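Local coordinates for protein probable hydrolase (Pseudomonas aeruginosa, PDB 7AL6) that is of unknown function but has the alpha/beta hydrolase fold and is probably a hydrolase, possibly a lipolytic enzyme, at residues A[120-125]-A[225-230]; A[126-131]-A[247-252]; A[230-235]-A[278-283]. All coordinates share one frame; numbering follows the deposited sequence.

Interaction 1: residues A[120-125]-A[225-230]. With EDO (1,2-ethanediol), chain H.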
loop_
_atom_site.group_PDB
_atom_site.type_symbol
_atom_site.label_atom_id
_atom_site.label_comp_id
_atom_site.label_asym_id
_atom_site.label_seq_id
_atom_site.Cartn_x
_atom_site.Cartn_y
_atom_site.Cartn_z
ATOM N N GLU A 120 -32.851 2.250 8.072
ATOM C CA GLU A 120 -34.250 1.986 8.369
ATOM C C GLU A 120 -34.553 2.058 9.877
ATOM O O GLU A 120 -35.588 2.595 10.263
ATOM C CB GLU A 120 -34.649 0.630 7.825
ATOM C CG GLU A 120 -34.626 0.551 6.303
ATOM C CD GLU A 120 -35.092 -0.789 5.767
ATOM O OE1 GLU A 120 -36.220 -0.813 5.215
ATOM O OE2 GLU A 120 -34.336 -1.802 5.873
ATOM N N ARG A 121 -33.687 1.476 10.700
ATOM C CA ARG A 121 -33.823 1.387 12.171
ATOM C C ARG A 121 -32.450 1.414 12.866
ATOM O O ARG A 121 -31.485 1.016 12.256
ATOM C CB ARG A 121 -34.554 0.092 12.532
ATOM C CG ARG A 121 -35.846 -0.163 11.774
ATOM C CD ARG A 121 -37.055 0.387 12.496
ATOM N NE ARG A 121 -38.353 0.089 11.918
ATOM C CZ ARG A 121 -38.957 0.806 10.989
ATOM N NH1 ARG A 121 -40.154 0.460 10.580
ATOM N NH2 ARG A 121 -38.380 1.861 10.465
ATOM N N LEU A 122 -32.393 1.868 14.112
ATOM C CA LEU A 122 -31.165 1.845 14.937
ATOM C C LEU A 122 -31.429 1.062 16.226
ATOM O O LEU A 122 -32.358 1.416 16.917
ATOM C CB LEU A 122 -30.754 3.256 15.346
ATOM C CG LEU A 122 -30.049 4.129 14.331
ATOM C CD1 LEU A 122 -29.280 5.205 15.059
ATOM C CD2 LEU A 122 -29.138 3.331 13.428
ATOM N N ALA A 123 -30.640 0.045 16.538
ATOM C CA ALA A 123 -30.666 -0.676 17.822
ATOM C C ALA A 123 -29.323 -0.343 18.471
ATOM O O ALA A 123 -28.299 -0.703 17.924
ATOM C CB ALA A 123 -30.899 -2.140 17.631
ATOM N N LEU A 124 -29.347 0.356 19.590
ATOM C CA LEU A 124 -28.138 0.854 20.232
ATOM C C LEU A 124 -27.973 0.194 21.596
ATOM O O LEU A 124 -28.937 0.122 22.374
ATOM C CB LEU A 124 -28.180 2.355 20.359
ATOM C CG LEU A 124 -28.524 3.143 19.090
ATOM C CD1 LEU A 124 -28.578 4.619 19.389
ATOM C CD2 LEU A 124 -27.500 2.888 17.976
ATOM N N ILE A 125 -26.757 -0.257 21.888
ATOM C CA ILE A 125 -26.422 -0.853 23.204
ATOM C C ILE A 125 -25.431 0.059 23.945
ATOM O O ILE A 125 -24.275 0.112 23.548
ATOM C CB ILE A 125 -25.883 -2.284 23.085
ATOM C CG1 ILE A 125 -26.808 -3.190 22.280
ATOM C CG2 ILE A 125 -25.619 -2.854 24.456
ATOM C CD1 ILE A 125 -26.213 -4.520 21.958
ATOM N N VAL A 225 -31.181 12.227 13.540
ATOM C CA VAL A 225 -31.620 10.828 13.301
ATOM C C VAL A 225 -33.109 10.887 12.934
ATOM O O VAL A 225 -33.846 11.548 13.631
ATOM C CB VAL A 225 -31.370 9.920 14.512
ATOM C CG1 VAL A 225 -32.057 8.588 14.350
ATOM C CG2 VAL A 225 -29.891 9.727 14.774
ATOM N N GLU A 226 -33.536 10.233 11.869
ATOM C CA GLU A 226 -34.939 10.289 11.430
ATOM C C GLU A 226 -35.649 8.969 11.692
ATOM O O GLU A 226 -36.855 8.989 11.726
ATOM C CB GLU A 226 -35.033 10.596 9.943
ATOM C CG GLU A 226 -34.379 11.890 9.536
ATOM C CD GLU A 226 -34.581 12.261 8.085
ATOM O OE1 GLU A 226 -35.327 11.617 7.439
ATOM O OE2 GLU A 226 -33.989 13.193 7.648
ATOM N N CYS A 227 -34.920 7.897 11.964
ATOM C CA CYS A 227 -35.528 6.589 12.042
ATOM C C CYS A 227 -35.868 6.198 13.465
ATOM O O CYS A 227 -35.387 6.798 14.424
ATOM C CB CYS A 227 -34.601 5.522 11.438
ATOM S SG CYS A 227 -33.042 5.367 12.370
ATOM N N PRO A 228 -36.720 5.189 13.623
ATOM C CA PRO A 228 -36.961 4.621 14.948
ATOM C C PRO A 228 -35.659 4.147 15.559
ATOM O O PRO A 228 -34.806 3.580 14.877
ATOM C CB PRO A 228 -37.902 3.442 14.672
ATOM C CG PRO A 228 -38.603 3.814 13.375
ATOM C CD PRO A 228 -37.565 4.583 12.583
ATOM N N VAL A 229 -35.525 4.366 16.861
ATOM C CA VAL A 229 -34.316 4.039 17.604
ATOM C C VAL A 229 -34.719 3.283 18.864
ATOM O O VAL A 229 -35.627 3.715 19.586
ATOM C CB VAL A 229 -33.513 5.289 17.989
ATOM C CG1 VAL A 229 -32.346 4.893 18.899
ATOM C CG2 VAL A 229 -32.997 6.041 16.790
ATOM N N SER A 230 -34.052 2.154 19.123
ATOM C CA SER A 230 -34.148 1.432 20.385
ATOM C C SER A 230 -32.807 1.498 21.114
ATOM O O SER A 230 -31.782 0.998 20.620
ATOM C CB SER A 230 -34.560 -0.001 20.130
ATOM O OG SER A 230 -34.773 -0.703 21.355
HETATM C C1 EDO H . -38.859 4.091 17.765
HETATM O O1 EDO H . -40.215 4.148 17.400
HETATM C C2 EDO H . -38.458 5.207 18.642
HETATM O O2 EDO H . -37.538 6.104 18.140
#

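Interaction 2: residues A[126-131]-A[247-252]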
loop_
_atom_site.group_PDB
_atom_site.type_symbol
_atom_site.label_atom_id
_atom_site.label_comp_id
_atom_site.label_asym_id
_atom_site.label_seq_id
_atom_site.Cartn_x
_atom_site.Cartn_y
_atom_site.Cartn_z
ATOM N N ASP A 126 -25.899 0.800 24.943
ATOM C CA ASP A 126 -25.090 1.588 25.892
ATOM C C ASP A 126 -24.130 2.562 25.215
ATOM O O ASP A 126 -23.041 2.662 25.680
ATOM C CB ASP A 126 -24.336 0.649 26.819
ATOM C CG ASP A 126 -24.223 1.203 28.220
ATOM O OD1 ASP A 126 -25.222 1.642 28.718
ATOM O OD2 ASP A 126 -23.141 1.206 28.747
ATOM N N GLY A 127 -24.540 3.217 24.146
ATOM C CA GLY A 127 -23.746 4.238 23.452
ATOM C C GLY A 127 -24.640 5.198 22.716
ATOM O O GLY A 127 -25.664 4.781 22.279
ATOM N N LEU A 128 -24.220 6.436 22.565
ATOM C CA LEU A 128 -24.976 7.445 21.854
ATOM C C LEU A 128 -24.087 8.479 21.181
ATOM O O LEU A 128 -24.093 8.623 19.936
ATOM C CB LEU A 128 -25.938 8.132 22.827
ATOM C CG LEU A 128 -26.891 9.101 22.136
ATOM C CD1 LEU A 128 -27.787 8.273 21.200
ATOM C CD2 LEU A 128 -27.737 9.876 23.093
ATOM N N ILE A 129 -23.320 9.217 21.976
ATOM C CA ILE A 129 -22.508 10.298 21.423
ATOM C C ILE A 129 -21.068 10.091 21.860
ATOM O O ILE A 129 -20.800 9.415 22.860
ATOM C CB ILE A 129 -23.003 11.688 21.879
ATOM C CG1 ILE A 129 -23.253 11.686 23.378
ATOM C CG2 ILE A 129 -24.284 12.086 21.122
ATOM C CD1 ILE A 129 -23.454 13.085 23.954
ATOM N N PRO A 130 -20.120 10.705 21.159
ATOM C CA PRO A 130 -18.721 10.608 21.586
ATOM C C PRO A 130 -18.389 11.652 22.639
ATOM O O PRO A 130 -19.227 12.510 22.950
ATOM C CB PRO A 130 -17.957 10.874 20.289
ATOM C CG PRO A 130 -18.845 11.928 19.591
ATOM C CD PRO A 130 -20.261 11.482 19.907
ATOM N N TYR A 131 -17.160 11.594 23.165
ATOM C CA TYR A 131 -16.583 12.729 23.882
ATOM C C TYR A 131 -16.364 13.893 22.929
ATOM O O TYR A 131 -15.947 13.707 21.782
ATOM C CB TYR A 131 -15.264 12.334 24.543
ATOM C CG TYR A 131 -15.437 11.451 25.754
ATOM C CD1 TYR A 131 -16.450 11.699 26.678
ATOM C CD2 TYR A 131 -14.608 10.366 25.970
ATOM C CE1 TYR A 131 -16.631 10.887 27.790
ATOM C CE2 TYR A 131 -14.771 9.553 27.087
ATOM C CZ TYR A 131 -15.790 9.819 27.990
ATOM O OH TYR A 131 -15.976 9.021 29.101
ATOM N N ALA A 247 -30.817 13.408 31.361
ATOM C CA ALA A 247 -31.631 14.543 30.933
ATOM C C ALA A 247 -31.628 14.696 29.416
ATOM O O ALA A 247 -32.640 15.076 28.820
ATOM C CB ALA A 247 -31.125 15.830 31.581
ATOM N N LEU A 248 -30.503 14.421 28.762
ATOM C CA LEU A 248 -30.529 14.438 27.304
ATOM C C LEU A 248 -31.506 13.394 26.774
ATOM O O LEU A 248 -32.354 13.695 25.918
ATOM C CB LEU A 248 -29.137 14.196 26.737
ATOM C CG LEU A 248 -29.120 14.018 25.225
ATOM C CD1 LEU A 248 -29.622 15.264 24.490
ATOM C CD2 LEU A 248 -27.669 13.592 24.812
ATOM N N LEU A 249 -31.430 12.174 27.291
ATOM C CA LEU A 249 -32.233 11.034 26.785
ATOM C C LEU A 249 -33.711 11.384 26.870
ATOM O O LEU A 249 -34.431 11.039 25.965
ATOM C CB LEU A 249 -31.921 9.757 27.559
ATOM C CG LEU A 249 -30.559 9.123 27.301
ATOM C CD1 LEU A 249 -30.436 7.817 28.037
ATOM C CD2 LEU A 249 -30.293 8.904 25.833
ATOM N N GLU A 250 -34.116 12.132 27.892
ATOM C CA GLU A 250 -35.514 12.564 28.143
ATOM C C GLU A 250 -36.009 13.499 27.021
ATOM O O GLU A 250 -37.203 13.557 26.840
ATOM C CB GLU A 250 -35.631 13.088 29.581
ATOM C CG GLU A 250 -35.425 11.981 30.614
ATOM C CD GLU A 250 -35.290 12.323 32.095
ATOM O OE1 GLU A 250 -35.180 13.508 32.460
ATOM O OE2 GLU A 250 -35.285 11.385 32.889
ATOM N N THR A 251 -35.139 14.206 26.300
ATOM C CA THR A 251 -35.488 15.088 25.162
ATOM C C THR A 251 -35.407 14.355 23.812
ATOM O O THR A 251 -35.477 15.032 22.817
ATOM C CB THR A 251 -34.602 16.337 25.117
ATOM O OG1 THR A 251 -33.291 16.027 24.668
ATOM C CG2 THR A 251 -34.482 17.009 26.458
ATOM N N LEU A 252 -35.241 13.038 23.763
ATOM C CA LEU A 252 -35.063 12.347 22.500
ATOM C C LEU A 252 -36.178 11.339 22.312
ATOM O O LEU A 252 -36.629 10.718 23.269
ATOM C CB LEU A 252 -33.716 11.604 22.412
ATOM C CG LEU A 252 -32.452 12.420 22.597
ATOM C CD1 LEU A 252 -31.210 11.510 22.622
ATOM C CD2 LEU A 252 -32.337 13.482 21.521
#

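Interaction 3: residues A[230-235]-A[278-283]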
loop_
_atom_site.group_PDB
_atom_site.type_symbol
_atom_site.label_atom_id
_atom_site.label_comp_id
_atom_site.label_asym_id
_atom_site.label_seq_id
_atom_site.Cartn_x
_atom_site.Cartn_y
_atom_site.Cartn_z
ATOM N N SER A 230 -34.052 2.154 19.123
ATOM C CA SER A 230 -34.148 1.432 20.385
ATOM C C SER A 230 -32.807 1.498 21.114
ATOM O O SER A 230 -31.782 0.998 20.620
ATOM C CB SER A 230 -34.560 -0.001 20.130
ATOM O OG SER A 230 -34.773 -0.703 21.355
ATOM N N LEU A 231 -32.807 2.108 22.286
ATOM C CA LEU A 231 -31.609 2.244 23.095
ATOM C C LEU A 231 -31.660 1.400 24.372
ATOM O O LEU A 231 -32.580 1.534 25.202
ATOM C CB LEU A 231 -31.375 3.704 23.442
ATOM C CG LEU A 231 -30.194 4.001 24.360
ATOM C CD1 LEU A 231 -28.821 3.620 23.792
ATOM C CD2 LEU A 231 -30.253 5.466 24.668
ATOM N N VAL A 232 -30.625 0.578 24.566
ATOM C CA VAL A 232 -30.469 -0.221 25.785
ATOM C C VAL A 232 -29.429 0.441 26.665
ATOM O O VAL A 232 -28.342 0.821 26.201
ATOM C CB VAL A 232 -30.088 -1.669 25.471
ATOM C CG1 VAL A 232 -29.557 -2.366 26.745
ATOM C CG2 VAL A 232 -31.304 -2.390 24.902
ATOM N N LEU A 233 -29.768 0.580 27.945
ATOM C CA LEU A 233 -28.963 1.292 28.929
ATOM C C LEU A 233 -28.634 0.315 30.041
ATOM O O LEU A 233 -29.549 -0.222 30.665
ATOM C CB LEU A 233 -29.729 2.487 29.494
ATOM C CG LEU A 233 -30.073 3.477 28.382
ATOM C CD1 LEU A 233 -31.218 4.354 28.780
ATOM C CD2 LEU A 233 -28.823 4.288 28.073
ATOM N N ALA A 234 -27.352 0.033 30.202
ATOM C CA ALA A 234 -26.830 -0.904 31.208
ATOM C C ALA A 234 -26.878 -0.203 32.567
ATOM O O ALA A 234 -26.311 0.858 32.651
ATOM C CB ALA A 234 -25.434 -1.326 30.865
ATOM N N GLU A 235 -27.372 -0.858 33.606
ATOM C CA GLU A 235 -27.451 -0.085 34.949
ATOM C C GLU A 235 -26.062 0.468 35.521
ATOM O O GLU A 235 -25.786 1.535 36.125
ATOM C CB GLU A 235 -27.844 -1.105 36.012
ATOM C CG GLU A 235 -28.012 -0.495 37.390
ATOM C CD GLU A 235 -28.643 -1.396 38.437
ATOM O OE1 GLU A 235 -28.678 -0.993 39.615
ATOM O OE2 GLU A 235 -29.105 -2.490 38.081
ATOM N N ARG A 278 -34.635 -9.832 23.712
ATOM C CA ARG A 278 -36.087 -9.671 23.776
ATOM C C ARG A 278 -36.468 -8.268 23.351
ATOM O O ARG A 278 -37.425 -8.071 22.597
ATOM C CB ARG A 278 -36.607 -9.923 25.191
ATOM C CG ARG A 278 -36.785 -11.374 25.542
ATOM C CD ARG A 278 -37.058 -11.498 27.067
ATOM N NE ARG A 278 -37.014 -12.872 27.574
ATOM C CZ ARG A 278 -37.712 -13.890 27.077
ATOM N NH1 ARG A 278 -38.565 -13.700 26.074
ATOM N NH2 ARG A 278 -37.580 -15.098 27.612
ATOM N N VAL A 279 -35.727 -7.278 23.815
ATOM C CA VAL A 279 -36.009 -5.860 23.486
ATOM C C VAL A 279 -35.877 -5.624 21.978
ATOM O O VAL A 279 -36.841 -5.194 21.389
ATOM C CB VAL A 279 -35.040 -4.948 24.247
ATOM C CG1 VAL A 279 -35.031 -3.546 23.677
ATOM C CG2 VAL A 279 -35.334 -4.926 25.731
ATOM N N PHE A 280 -34.762 -6.026 21.376
ATOM C CA PHE A 280 -34.442 -5.805 19.943
ATOM C C PHE A 280 -35.359 -6.629 19.038
ATOM O O PHE A 280 -35.734 -6.124 18.039
ATOM C CB PHE A 280 -32.949 -5.996 19.687
ATOM C CG PHE A 280 -32.099 -4.888 20.238
ATOM C CD1 PHE A 280 -32.644 -3.651 20.515
ATOM C CD2 PHE A 280 -30.763 -5.090 20.504
ATOM C CE1 PHE A 280 -31.867 -2.643 21.041
ATOM C CE2 PHE A 280 -29.984 -4.080 21.028
ATOM C CZ PHE A 280 -30.537 -2.859 21.288
ATOM N N ALA A 281 -35.697 -7.853 19.411
ATOM C CA ALA A 281 -36.569 -8.739 18.616
ATOM C C ALA A 281 -37.945 -8.084 18.484
ATOM O O ALA A 281 -38.486 -8.110 17.419
ATOM C CB ALA A 281 -36.647 -10.099 19.231
ATOM N N ALA A 282 -38.477 -7.498 19.542
ATOM C CA ALA A 282 -39.759 -6.795 19.430
ATOM C C ALA A 282 -39.613 -5.503 18.631
ATOM O O ALA A 282 -40.472 -5.185 17.810
ATOM C CB ALA A 282 -40.339 -6.504 20.815
ATOM N N PHE A 283 -38.515 -4.791 18.792
ATOM C CA PHE A 283 -38.269 -3.525 18.069
ATOM C C PHE A 283 -38.197 -3.762 16.555
ATOM O O PHE A 283 -38.875 -3.085 15.817
ATOM C CB PHE A 283 -36.999 -2.874 18.601
ATOM C CG PHE A 283 -36.564 -1.656 17.845
ATOM C CD1 PHE A 283 -37.265 -0.473 17.944
ATOM C CD2 PHE A 283 -35.464 -1.702 17.021
ATOM C CE1 PHE A 283 -36.858 0.645 17.244
ATOM C CE2 PHE A 283 -35.058 -0.583 16.325
ATOM C CZ PHE A 283 -35.756 0.586 16.436
#

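Interaction 1: residues A[120-125]-A[225-230]
Leu122 sits across from Val229 and Ala123 across from Ser230 in a parallel register, the CA atoms of Leu122 and Val229 being 4.7 Å apart. Three backbone bonds fix it. Leu122 uses both its groups, giving its N-H to Pro228 O (N–O 3.1 Å) and taking the N-H of Ser230 on its O. The next bond, from Leu124 N to Ser230 O, is short at 2.7 Å and nearly straight, at 174°. On the Leu122–Val229 face the side chains lie side by side, Leu122 CB 3.9 Å from Val229 CG2, while Leu124 CD1 reaches Val229 CG1. Before the strand at 229 begins, Cys227 SG rests against Leu122 CG at 3.8 Å. The Arg121 chain bends about CB–CG (chi2 -92°), which folds its guanidinium back over Pro228: CG of the proline lies beneath one face, 3.5 Å from Arg121 NH2. That same NH2 donates to Glu120 O, which lies 17° out of the guanidinium plane, and NH1 forms a salt bridge with the C-terminal carboxylate of Arg286. Val229 N faces the opposite side of its strand from Leu122 and bonds O2 of an ethanediol, probably from the crystallisation liquor, 3.0 Å away; the diol is also hydrogen-bonded to Pro253 O. In the sheet, strand 119-125 runs between 96-101 and 229-234; helix 103-114 covers the Leu122 and Leu124 side, whereas helix 270-284 covers the side of Ala123 and Ser230.

Interaction 2: residues A[126-131]-A[247-252]
Leu128 and Ile129 meet Leu248, Leu249 and Leu252 without any ring, and the planar group that matters here is the backbone carbonyl of Leu248. Thr251 OG1 approaches its oxygen in the carbonyl plane, on a lone pair, at an O–O distance of 2.8 Å. Thr251 N donates to that oxygen as well, so two bonds from one residue grip Leu248 O near the end of helix 245-250. Across the contact everything is methyl against methyl. Leu128 carries its CG anti to the backbone N (chi1 -173°), which extends the branch toward the helix end, and CD2 alone makes the approach. It lies 3.9 Å from Leu252 CD1, the two side chains meeting tip to tip. Leu249 runs alongside in the reverse sense, bringing its CD2 to the same methyl of Leu128, likewise at 3.9 Å. Leu248 CD2 stands slightly farther from Leu128 CD2, at 4.1 Å, and also borders Ile129 CD1. Helix 215-223 backs the cluster, with Val222 touching both Ile129 and Leu252, and Val109 of helix 103-114 meets Leu128. The loop begins at Asp126, whose OD2 accepts from Met238 N and is hydrogen-bonded to His263 ND1. This geometry is consistent with the acid of a Ser102–His263–Asp126 triad. Asp126 follows strand 119-125, the sixth of the central sheet in chain order, whereas the acid of the canonical alpha/beta hydrolase fold usually follows the seventh.

Interaction 3: residues A[230-235]-A[278-283]
Phe283 has its ring carbon CG anti to the backbone N (chi1 174°), which turns a face of its ring to Ser230, whereas in Phe280 CG lies beside the N and an edge of the ring is presented to the same serine. The arrangement belongs to the alpha/beta hydrolase fold, in which helices cover both faces of a central sheet. Here the C-terminal helix 270-284 lies against strand 229-234: the short segments run almost exactly antiparallel, at 174°, with their axes 9.5 Å apart, the spacing of a helix layered on a sheet. Ser230 meets both rings, with a different atom for each. Its CB sits over the centre of one face of the Phe283 ring, 3.4 Å from the centroid and only 11° off the normal, a clear CH-pi contact. Its OG instead meets the edge of Phe280 near the ring plane, 3.5 Å from Phe280 CE1. Val279, one turn before Phe283, places its CG1 at 3.7 Å from the same OG, so this oxygen touches both a methyl and a ring edge. Phe280 also reaches Ala123 and Ile125 on strand 119-125, while Val279 touches His257 on strand 255-259; the helix thus straddles three strands. Farther along 229-234, Val232 supplies a single methyl, CG2, which lies 4.1 Å from Val279 CG1 and 3.7 Å from Phe280 CZ.

In the fold
Strand 229-234 ties the three contacts together. Interactions 1 and 3, with centres about 11 Å apart, share Ser230, and the strand pairing runs on from one into the other through a probable hydrogen bond from Val232 N to Leu124 O, 2.8 Å. The same strand holds the start of the loop in interaction 2: Asp126 N lies 2.7 Å from Val232 O, and Asp126 OD1 lies 3.1 Å from Ala234 N, both probable hydrogen bonds. They would position the presumed triad acid. The sheet separates the helices: 270-284 packs on the Ser230 and Val232 side, while Leu249 of interaction 2 packs on the other, its CD2 being 3.6 Å from Leu231 CD2.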